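PDB 3TOY: mandelate racemase/muconate lactonizing enzyme family protein, which belongs to the enolase superfamily, pairing an N-terminal alpha+beta capping domain with a beta/alpha-barrel domain that carries a metal site. Local coordinates for residues A[109-112]-A[113-117]; A[134-137]-A[138-142]; A[226-229]-A[230-234]; A[371-374]-A[375-378]. One frame throughout, in Å; residues are numbered along the deposited sequence.

Contact 1: residues A[109-112]-A[113-117]; sequences AMDA and KFRLL
Asp111 and Arg115 meet through a salt bridge in which one carboxylate oxygen takes two N-H groups. Arg115 approaches side-on, with NH2 2.8 Å and NE 2.9 Å from Asp111 OD1. The two bonds reach that oxygen differently: NH2 uses the syn lone pair, whereas NE arrives from above the carboxylate plane. The carboxylate and guanidinium planes are 84° apart. Arg115 bends at chi2 and chi3, which brings its NE and NH2 side to the residue four positions earlier. NH1 bonds instead to Glu251 and Gln222 of a neighbouring subunit; an arginine suits the place because its several N-H groups can hold Asp111 and that subunit at once.

Among the backbone bonds, Lys113 N still donates to Ala109 O at 3.0 Å and Phe114 N to Met110 O at 3.2 Å. This is the C-terminal end of helix 103-113 in the capping domain, and Phe114 is the first residue to leave helical angles. A water bridges Ala112 O and Leu116 N, past the last regular helix bonds.

Apolar contact is made on another side, where Met110 and Phe114 both turn hydrophobic side chains to Ile92 of helix 82-95.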
loop_
_atom_site.group_PDB
_atom_site.type_symbol
_atom_site.label_atom_id
_atom_site.label_comp_id
_atom_site.label_asym_id
_atom_site.label_seq_id
_atom_site.Cartn_x
_atom_site.Cartn_y
_atom_site.Cartn_z
ATOM N N ALA A 109 -35.321 -3.988 13.242
ATOM C CA ALA A 109 -35.723 -4.655 14.474
ATOM C C ALA A 109 -35.159 -6.071 14.573
ATOM O O ALA A 109 -34.743 -6.501 15.649
ATOM C CB ALA A 109 -37.274 -4.683 14.609
ATOM N N MET A 110 -35.171 -6.804 13.465
ATOM C CA MET A 110 -34.600 -8.157 13.439
ATOM C C MET A 110 -33.089 -8.080 13.621
ATOM O O MET A 110 -32.487 -8.951 14.246
ATOM C CB MET A 110 -34.977 -8.884 12.143
ATOM C CG MET A 110 -36.412 -9.448 12.170
ATOM S SD MET A 110 -36.953 -10.306 10.665
ATOM C CE MET A 110 -36.839 -9.059 9.341
ATOM N N ASP A 111 -32.475 -7.025 13.085
ATOM C CA ASP A 111 -31.034 -6.844 13.283
ATOM C C ASP A 111 -30.718 -6.740 14.774
ATOM O O ASP A 111 -29.856 -7.444 15.291
ATOM C CB ASP A 111 -30.526 -5.605 12.558
ATOM C CG ASP A 111 -29.007 -5.585 12.440
ATOM O OD1 ASP A 111 -28.355 -6.493 12.977
ATOM O OD2 ASP A 111 -28.473 -4.682 11.783
ATOM N N ALA A 112 -31.407 -5.841 15.466
ATOM C CA ALA A 112 -31.155 -5.630 16.893
ATOM C C ALA A 112 -31.453 -6.893 17.692
ATOM O O ALA A 112 -30.768 -7.216 18.659
ATOM C CB ALA A 112 -31.982 -4.481 17.412
ATOM N N LYS A 113 -32.484 -7.609 17.283
ATOM C CA LYS A 113 -32.926 -8.790 18.015
ATOM C C LYS A 113 -31.864 -9.893 18.029
ATOM O O LYS A 113 -31.687 -10.580 19.026
ATOM C CB LYS A 113 -34.240 -9.306 17.404
ATOM C CG LYS A 113 -34.722 -10.652 17.930
ATOM C CD LYS A 113 -36.192 -10.858 17.526
ATOM C CE LYS A 113 -36.652 -12.301 17.747
ATOM N NZ LYS A 113 -36.628 -12.683 19.190
ATOM N N PHE A 114 -31.150 -10.052 16.920
ATOM C CA PHE A 114 -30.191 -11.130 16.793
ATOM C C PHE A 114 -28.744 -10.659 16.830
ATOM O O PHE A 114 -27.839 -11.422 16.511
ATOM C CB PHE A 114 -30.432 -11.907 15.507
ATOM C CG PHE A 114 -31.687 -12.701 15.531
ATOM C CD1 PHE A 114 -31.794 -13.820 16.359
ATOM C CD2 PHE A 114 -32.772 -12.327 14.757
ATOM C CE1 PHE A 114 -32.964 -14.571 16.395
ATOM C CE2 PHE A 114 -33.964 -13.082 14.787
ATOM C CZ PHE A 114 -34.054 -14.197 15.614
ATOM N N ARG A 115 -28.524 -9.429 17.271
ATOM C CA ARG A 115 -27.155 -8.868 17.230
ATOM C C ARG A 115 -26.173 -9.716 18.034
ATOM O O ARG A 115 -25.055 -9.973 17.600
ATOM C CB ARG A 115 -27.143 -7.441 17.762
ATOM C CG ARG A 115 -25.835 -6.687 17.471
ATOM C CD ARG A 115 -25.946 -5.808 16.211
ATOM N NE ARG A 115 -26.291 -6.477 14.947
ATOM C CZ ARG A 115 -25.450 -7.188 14.192
ATOM N NH1 ARG A 115 -24.196 -7.421 14.581
ATOM N NH2 ARG A 115 -25.858 -7.677 13.026
ATOM N N LEU A 116 -26.576 -10.162 19.221
ATOM C CA LEU A 116 -25.667 -10.940 20.050
ATOM C C LEU A 116 -25.563 -12.397 19.621
ATOM O O LEU A 116 -24.460 -12.914 19.416
ATOM C CB LEU A 116 -26.082 -10.844 21.530
ATOM C CG LEU A 116 -25.474 -9.676 22.330
ATOM C CD1 LEU A 116 -25.529 -8.349 21.604
ATOM C CD2 LEU A 116 -26.135 -9.563 23.698
ATOM N N LEU A 117 -26.701 -13.084 19.488
ATOM C CA LEU A 117 -26.647 -14.473 19.044
ATOM C C LEU A 117 -25.932 -14.595 17.690
ATOM O O LEU A 117 -25.163 -15.532 17.483
ATOM C CB LEU A 117 -28.066 -15.066 18.916
ATOM C CG LEU A 117 -28.150 -16.426 18.233
ATOM C CD1 LEU A 117 -27.499 -17.525 19.065
ATOM C CD2 LEU A 117 -29.621 -16.768 17.957
HETATM O O HOH W 1 -29.301 -9.065 20.428
#

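Contact 2: residues A[134-137]-A[138-142]; sequences FWDA and LGQLA
Asp136 has CG beside its own carbonyl carbon (chi1 172°), while Gln140 keeps CG beside its backbone N and runs extended from there, and the two polar ends meet one turn apart. Gln140 NE2 donates to Asp136 OD2 at 2.7 Å. The donor lies on the syn side of the carboxylate but 35° out of its plane, although the acceptor is close to the amide plane of Gln140. A glutamine suits the place because its amide can serve two acceptors: NE2 also bonds to Thr69 O. Asp136 in turn accepts from His71 N and Leu368 N, so the buried carboxylate is bound by several N-H groups.

These residues lie near the end of helix 122-142 in the capping domain, where regular i to i+4 bonds run from Leu138 N to Phe134 O (3.0 Å) through Leu141 N to Ala137 O (2.8 Å).

On another side of the helix, Leu138 places CD1 over one face of the Trp135 indole, towards its rim, 4.1 Å from CE3. Pro103 touches both residues. The polar end of the indole is engaged elsewhere, NE1 bonding to Thr302 OG1 of helix 300-314.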
loop_
_atom_site.group_PDB
_atom_site.type_symbol
_atom_site.label_atom_id
_atom_site.label_comp_id
_atom_site.label_asym_id
_atom_site.label_seq_id
_atom_site.Cartn_x
_atom_site.Cartn_y
_atom_site.Cartn_z
ATOM N N PHE A 134 -42.665 -9.857 3.339
ATOM C CA PHE A 134 -43.215 -8.517 3.610
ATOM C C PHE A 134 -43.385 -7.697 2.333
ATOM O O PHE A 134 -44.394 -7.017 2.134
ATOM C CB PHE A 134 -42.370 -7.667 4.570
ATOM C CG PHE A 134 -42.055 -8.310 5.891
ATOM C CD1 PHE A 134 -42.969 -9.131 6.548
ATOM C CD2 PHE A 134 -40.836 -8.039 6.509
ATOM C CE1 PHE A 134 -42.652 -9.698 7.776
ATOM C CE2 PHE A 134 -40.512 -8.605 7.722
ATOM C CZ PHE A 134 -41.422 -9.431 8.366
ATOM N N TRP A 135 -42.364 -7.697 1.483
ATOM C CA TRP A 135 -42.453 -6.930 0.255
ATOM C C TRP A 135 -43.530 -7.524 -0.652
ATOM O O TRP A 135 -44.229 -6.803 -1.377
ATOM C CB TRP A 135 -41.090 -6.921 -0.473
ATOM C CG TRP A 135 -40.141 -5.869 0.059
ATOM C CD1 TRP A 135 -39.096 -6.056 0.923
ATOM C CD2 TRP A 135 -40.150 -4.469 -0.259
ATOM N NE1 TRP A 135 -38.460 -4.850 1.165
ATOM C CE2 TRP A 135 -39.086 -3.867 0.445
ATOM C CE3 TRP A 135 -40.960 -3.664 -1.068
ATOM C CZ2 TRP A 135 -38.826 -2.500 0.379
ATOM C CZ3 TRP A 135 -40.705 -2.305 -1.118
ATOM C CH2 TRP A 135 -39.638 -1.739 -0.417
ATOM N N ASP A 136 -43.627 -8.843 -0.646
ATOM C CA ASP A 136 -44.633 -9.513 -1.462
ATOM C C ASP A 136 -46.013 -9.000 -1.057
ATOM O O ASP A 136 -46.856 -8.711 -1.904
ATOM C CB ASP A 136 -44.589 -11.022 -1.245
ATOM C CG ASP A 136 -45.742 -11.722 -1.939
ATOM O OD1 ASP A 136 -45.757 -11.738 -3.178
ATOM O OD2 ASP A 136 -46.645 -12.226 -1.242
ATOM N N ALA A 137 -46.224 -8.886 0.250
ATOM C CA ALA A 137 -47.495 -8.417 0.780
ATOM C C ALA A 137 -47.754 -6.981 0.365
ATOM O O ALA A 137 -48.863 -6.647 -0.045
ATOM C CB ALA A 137 -47.552 -8.577 2.295
ATOM N N LEU A 138 -46.737 -6.127 0.451
ATOM C CA LEU A 138 -46.897 -4.743 0.027
ATOM C C LEU A 138 -47.318 -4.687 -1.442
ATOM O O LEU A 138 -48.168 -3.876 -1.836
ATOM C CB LEU A 138 -45.603 -3.949 0.240
ATOM C CG LEU A 138 -45.239 -3.500 1.654
ATOM C CD1 LEU A 138 -43.891 -2.757 1.609
ATOM C CD2 LEU A 138 -46.319 -2.628 2.294
ATOM N N GLY A 139 -46.718 -5.542 -2.259
ATOM C CA GLY A 139 -47.049 -5.576 -3.675
ATOM C C GLY A 139 -48.494 -6.032 -3.884
ATOM O O GLY A 139 -49.234 -5.442 -4.666
ATOM N N GLN A 140 -48.886 -7.091 -3.193
ATOM C CA GLN A 140 -50.262 -7.588 -3.292
ATOM C C GLN A 140 -51.228 -6.497 -2.871
ATOM O O GLN A 140 -52.233 -6.270 -3.537
ATOM C CB GLN A 140 -50.475 -8.816 -2.419
ATOM C CG GLN A 140 -49.869 -10.107 -2.961
ATOM C CD GLN A 140 -50.307 -11.323 -2.161
ATOM O OE1 GLN A 140 -51.489 -11.666 -2.125
ATOM N NE2 GLN A 140 -49.360 -11.974 -1.514
ATOM N N LEU A 141 -50.921 -5.820 -1.770
ATOM C CA LEU A 141 -51.796 -4.769 -1.266
ATOM C C LEU A 141 -51.928 -3.616 -2.243
ATOM O O LEU A 141 -52.967 -2.956 -2.284
ATOM C CB LEU A 141 -51.340 -4.270 0.106
ATOM C CG LEU A 141 -51.557 -5.224 1.276
ATOM C CD1 LEU A 141 -50.644 -4.881 2.427
ATOM C CD2 LEU A 141 -53.034 -5.144 1.723
ATOM N N ALA A 142 -50.884 -3.375 -3.036
ATOM C CA ALA A 142 -50.936 -2.336 -4.067
ATOM C C ALA A 142 -51.459 -2.863 -5.401
ATOM O O ALA A 142 -51.730 -2.092 -6.307
ATOM C CB ALA A 142 -49.538 -1.702 -4.264
#

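Contact 3: residues A[226-229]-A[230-234]; sequences PAEA and TRRIA. With P4C (O-acetaldehydyl-hexaethylene glycol), chain N.
Glu228 OE2 is gripped by two arginines of the following turn. Arg231 NH2 comes to it at 2.7 Å on the syn lone pair, and Arg232 NE at 2.8 Å on the anti lone pair, the latter along an almost straight bond of 173°. The other oxygen is held as well: Arg231 NE donates to Glu228 OE1 at 3.0 Å, from above the carboxylate plane. Arg231 therefore binds side-on, one nitrogen to each oxygen, with its guanidinium 40° from the carboxylate. Arg232 also meets the acid at its edge, but with its plane almost perpendicular to the carboxylate. Glu228 reaches both because its chain bends at chi2 (66°), which brings the carboxylate towards the next turn. A water also joins in, donating to OE2 and accepting from Arg232 NH2.

Fixed along its edge by the acid, the Arg231 guanidinium offers a face to O-acetaldehydyl-hexaethylene glycol. Ether oxygen O19 sits over the centre of that face, 3.5 Å from Arg231 NH1. Three bonds to two arginines should favour the charged form of Glu228.

The apolar side packs on a neighbouring helix: the small Ala229 and the branched Ile233 both touch Val259 of helix 253-262. Across the other flank, Arg231 and Arg232 touch Leu196 of helix 196-210, and Arg232 NH1 forms a salt bridge with Asp199 there. Helix 226-236 thus lies in the outer layer of the beta/alpha-barrel, flanked by those two helices, as the crossover that links strand 215-219 to the parallel strand 243-245.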
loop_
_atom_site.group_PDB
_atom_site.type_symbol
_atom_site.label_atom_id
_atom_site.label_comp_id
_atom_site.label_asym_id
_atom_site.label_seq_id
_atom_site.Cartn_x
_atom_site.Cartn_y
_atom_site.Cartn_z
ATOM N N PRO A 226 -6.772 -22.201 -3.030
ATOM C CA PRO A 226 -6.376 -21.193 -4.000
ATOM C C PRO A 226 -5.313 -21.637 -5.003
ATOM O O PRO A 226 -5.439 -21.336 -6.188
ATOM C CB PRO A 226 -5.885 -20.044 -3.113
ATOM C CG PRO A 226 -6.783 -20.160 -1.907
ATOM C CD PRO A 226 -6.883 -21.642 -1.671
ATOM N N ALA A 227 -4.285 -22.369 -4.567
ATOM C CA ALA A 227 -3.258 -22.772 -5.528
ATOM C C ALA A 227 -3.857 -23.707 -6.605
ATOM O O ALA A 227 -3.564 -23.572 -7.799
ATOM C CB ALA A 227 -2.057 -23.447 -4.817
ATOM N N GLU A 228 -4.700 -24.641 -6.184
ATOM C CA GLU A 228 -5.281 -25.565 -7.167
ATOM C C GLU A 228 -6.270 -24.860 -8.094
ATOM O O GLU A 228 -6.330 -25.148 -9.301
ATOM C CB GLU A 228 -5.928 -26.769 -6.487
ATOM C CG GLU A 228 -6.522 -27.784 -7.483
ATOM C CD GLU A 228 -5.487 -28.497 -8.379
ATOM O OE1 GLU A 228 -4.256 -28.410 -8.129
ATOM O OE2 GLU A 228 -5.915 -29.191 -9.334
ATOM N N ALA A 229 -7.046 -23.933 -7.542
ATOM C CA ALA A 229 -7.975 -23.174 -8.368
ATOM C C ALA A 229 -7.186 -22.415 -9.428
ATOM O O ALA A 229 -7.516 -22.420 -10.606
ATOM C CB ALA A 229 -8.794 -22.213 -7.509
ATOM N N THR A 230 -6.122 -21.745 -9.012
ATOM C CA THR A 230 -5.287 -21.037 -9.984
ATOM C C THR A 230 -4.758 -21.942 -11.104
ATOM O O THR A 230 -4.765 -21.560 -12.272
ATOM C CB THR A 230 -4.115 -20.322 -9.273
ATOM O OG1 THR A 230 -4.646 -19.181 -8.590
ATOM C CG2 THR A 230 -3.096 -19.820 -10.288
ATOM N N ARG A 231 -4.277 -23.116 -10.721
ATOM C CA ARG A 231 -3.751 -24.101 -11.666
ATOM C C ARG A 231 -4.841 -24.559 -12.651
ATOM O O ARG A 231 -4.630 -24.579 -13.857
ATOM C CB ARG A 231 -3.193 -25.316 -10.907
ATOM C CG ARG A 231 -2.242 -26.150 -11.763
ATOM C CD ARG A 231 -1.742 -27.408 -11.037
ATOM N NE ARG A 231 -2.855 -28.309 -10.772
ATOM C CZ ARG A 231 -3.229 -29.284 -11.605
ATOM N NH1 ARG A 231 -2.552 -29.486 -12.725
ATOM N NH2 ARG A 231 -4.280 -30.043 -11.316
ATOM N N ARG A 232 -6.013 -24.918 -12.135
ATOM C CA ARG A 232 -7.080 -25.397 -13.029
ATOM C C ARG A 232 -7.587 -24.299 -13.946
ATOM O O ARG A 232 -7.844 -24.540 -15.134
ATOM C CB ARG A 232 -8.257 -25.949 -12.232
ATOM C CG ARG A 232 -7.856 -27.136 -11.346
ATOM C CD ARG A 232 -9.018 -28.103 -11.089
ATOM N NE ARG A 232 -8.598 -29.181 -10.193
ATOM C CZ ARG A 232 -9.357 -30.211 -9.834
ATOM N NH1 ARG A 232 -10.587 -30.342 -10.321
ATOM N NH2 ARG A 232 -8.883 -31.123 -8.990
ATOM N N ILE A 233 -7.777 -23.105 -13.387
ATOM C CA ILE A 233 -8.297 -21.993 -14.183
ATOM C C ILE A 233 -7.400 -21.677 -15.376
ATOM O O ILE A 233 -7.888 -21.455 -16.484
ATOM C CB ILE A 233 -8.551 -20.720 -13.316
ATOM C CG1 ILE A 233 -9.672 -21.009 -12.303
ATOM C CG2 ILE A 233 -8.868 -19.520 -14.226
ATOM C CD1 ILE A 233 -9.864 -19.876 -11.230
ATOM N N ALA A 234 -6.084 -21.690 -15.176
ATOM C CA ALA A 234 -5.176 -21.393 -16.289
ATOM C C ALA A 234 -5.323 -22.421 -17.419
ATOM O O ALA A 234 -5.190 -22.106 -18.609
ATOM C CB ALA A 234 -3.750 -21.345 -15.819
HETATM O O1 P4C N . -3.018 -27.005 -4.001
HETATM C C2 P4C N . -2.229 -27.975 -3.292
HETATM C C3 P4C N . -2.870 -29.344 -3.479
HETATM O O4 P4C N . -3.148 -29.880 -2.196
HETATM C C5 P4C N . -4.076 -30.957 -2.248
HETATM C C6 P4C N . -3.417 -32.163 -1.596
HETATM O O7 P4C N . -2.492 -32.740 -2.519
HETATM C C8 P4C N . -1.791 -33.836 -1.924
HETATM C C9 P4C N . -0.793 -34.400 -2.913
HETATM O O10 P4C N . -1.539 -34.990 -3.968
HETATM C C11 P4C N . -0.683 -35.690 -4.860
HETATM C C12 P4C N . -1.487 -36.077 -6.086
HETATM O O13 P4C N . -2.201 -34.932 -6.547
HETATM C C14 P4C N . -2.855 -35.178 -7.793
HETATM C C15 P4C N . -3.346 -33.850 -8.351
HETATM O O16 P4C N . -2.220 -33.122 -8.832
HETATM C C17 P4C N . -2.432 -31.714 -8.884
HETATM C C18 P4C N . -1.104 -31.049 -9.229
HETATM O O19 P4C N . -0.699 -31.424 -10.546
HETATM C C20 P4C N . 0.602 -30.944 -10.888
HETATM C C21 P4C N . 1.044 -31.510 -12.235
HETATM O O22 P4C N . 1.334 -32.908 -12.126
HETATM O O HOH W 2 -6.232 -32.219 -8.301
#

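Contact 4: residues A[371-374]-A[375-378]; sequences AWNE and SAVA
Asn373 turns its side chain towards the first turn of helix 374-380, where its amide oxygen faces Ser375 and Ala376. Asn373 is the N-cap residue, and its OD1, brought to the helix start with CG anti to the backbone N (chi1 173°), is the capping acceptor. It accepts from Ser375 OG at 3.2 Å and, through a long and weak capping bond of 3.4 Å, from Ala376 N. The amide nitrogen ND2 is turned to the methyl of Ala376, 3.6 Å from its CB. Asparagine suits an N-cap because its short side chain can place an acceptor near the first amides of a helix. Ser375, its hydroxyl lying between the backbone N and the carbonyl carbon, supplies a donor at the same spot. A water joins in, donating to OD1 and accepting from Ser375 N at 2.8 Å.

Glu374 and Val377 run side by side in the same direction, and Glu374 OE1 lies 3.9 Å from Val377 CB, but the carboxylate is engaged by Arg35 of strand 29-47 in a salt bridge. Trp372 leans its CB on Val377 CG2 at 3.9 Å while its indole turns away, bonded through NE1 to Asp61. Both residues pack on Leu59 of strand 50-64, fastening this late part of the chain to the sheet of the N-terminal domain.

Regular bonding begins with Val377 N, which donates to Asn373 O at 3.0 Å. Earlier amides lack a preceding turn's acceptors and are met by a weak side-chain bond and a water, so the cap is probably held partly by solvent.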
loop_
_atom_site.group_PDB
_atom_site.type_symbol
_atom_site.label_atom_id
_atom_site.label_comp_id
_atom_site.label_asym_id
_atom_site.label_seq_id
_atom_site.Cartn_x
_atom_site.Cartn_y
_atom_site.Cartn_z
ATOM N N ALA A 371 -47.740 -17.636 -5.160
ATOM C CA ALA A 371 -48.944 -18.133 -4.492
ATOM C C ALA A 371 -48.856 -19.634 -4.610
ATOM O O ALA A 371 -48.360 -20.147 -5.616
ATOM C CB ALA A 371 -50.180 -17.612 -5.173
ATOM N N TRP A 372 -49.316 -20.345 -3.592
ATOM C CA TRP A 372 -49.110 -21.777 -3.555
ATOM C C TRP A 372 -50.194 -22.565 -4.290
ATOM O O TRP A 372 -51.388 -22.276 -4.174
ATOM C CB TRP A 372 -49.045 -22.270 -2.116
ATOM C CG TRP A 372 -48.312 -21.358 -1.200
ATOM C CD1 TRP A 372 -48.797 -20.758 -0.071
ATOM C CD2 TRP A 372 -46.952 -20.923 -1.336
ATOM N NE1 TRP A 372 -47.818 -19.990 0.508
ATOM C CE2 TRP A 372 -46.677 -20.070 -0.249
ATOM C CE3 TRP A 372 -45.942 -21.179 -2.270
ATOM C CZ2 TRP A 372 -45.435 -19.465 -0.068
ATOM C CZ3 TRP A 372 -44.707 -20.575 -2.091
ATOM C CH2 TRP A 372 -44.467 -19.727 -1.000
ATOM N N ASN A 373 -49.753 -23.556 -5.052
ATOM C CA ASN A 373 -50.625 -24.630 -5.504
ATOM C C ASN A 373 -50.821 -25.570 -4.306
ATOM O O ASN A 373 -50.027 -26.483 -4.074
ATOM C CB ASN A 373 -49.971 -25.352 -6.680
ATOM C CG ASN A 373 -50.739 -26.591 -7.114
ATOM O OD1 ASN A 373 -51.736 -26.975 -6.498
ATOM N ND2 ASN A 373 -50.265 -27.224 -8.179
ATOM N N GLU A 374 -51.873 -25.323 -3.526
ATOM C CA GLU A 374 -52.086 -26.072 -2.282
ATOM C C GLU A 374 -52.180 -27.601 -2.432
ATOM O O GLU A 374 -51.728 -28.345 -1.557
ATOM C CB GLU A 374 -53.305 -25.529 -1.528
ATOM C CG GLU A 374 -53.113 -24.122 -0.969
ATOM C CD GLU A 374 -52.110 -24.083 0.165
ATOM O OE1 GLU A 374 -51.687 -25.167 0.624
ATOM O OE2 GLU A 374 -51.747 -22.970 0.599
ATOM N N SER A 375 -52.777 -28.084 -3.518
ATOM C CA SER A 375 -52.877 -29.527 -3.679
ATOM C C SER A 375 -51.469 -30.121 -3.793
ATOM O O SER A 375 -51.176 -31.180 -3.242
ATOM C CB SER A 375 -53.787 -29.910 -4.860
ATOM O OG SER A 375 -53.132 -29.804 -6.112
ATOM N N ALA A 376 -50.578 -29.408 -4.464
ATOM C CA ALA A 376 -49.201 -29.863 -4.577
ATOM C C ALA A 376 -48.449 -29.729 -3.241
ATOM O O ALA A 376 -47.698 -30.627 -2.849
ATOM C CB ALA A 376 -48.480 -29.118 -5.709
ATOM N N VAL A 377 -48.668 -28.625 -2.537
ATOM C CA VAL A 377 -48.079 -28.464 -1.205
ATOM C C VAL A 377 -48.485 -29.637 -0.312
ATOM O O VAL A 377 -47.645 -30.260 0.337
ATOM C CB VAL A 377 -48.462 -27.113 -0.549
ATOM C CG1 VAL A 377 -48.023 -27.071 0.897
ATOM C CG2 VAL A 377 -47.853 -25.941 -1.321
ATOM N N ALA A 378 -49.773 -29.960 -0.294
ATOM C CA ALA A 378 -50.237 -31.107 0.480
ATOM C C ALA A 378 -49.487 -32.384 0.091
ATOM O O ALA A 378 -49.083 -33.168 0.942
ATOM C CB ALA A 378 -51.745 -31.291 0.302
HETATM O O HOH W 3 -54.396 -26.917 -5.480
#

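Contact 1 ends helix 103-113 and contact 2 lies on the next helix, 122-142; they are the pair that touch: Met110 CE of the first packs 4.0 Å from Phe134 CE2 of the second, although their centres are 24 Å apart. Contact 4 comes within about 7 Å of contact 2 at the nearest atoms; His71 connects the two, bonding to Asp136 through its backbone N and meeting the ring of Trp372. Contact 3 stands apart on the barrel, its centre 45 Å from those of contacts 2 and 4. Bound glycol chains lie about 4 Å from the side chain of Trp135 and alongside Arg231, and the side chain of Thr230 is about 8 Å from a calcium ion.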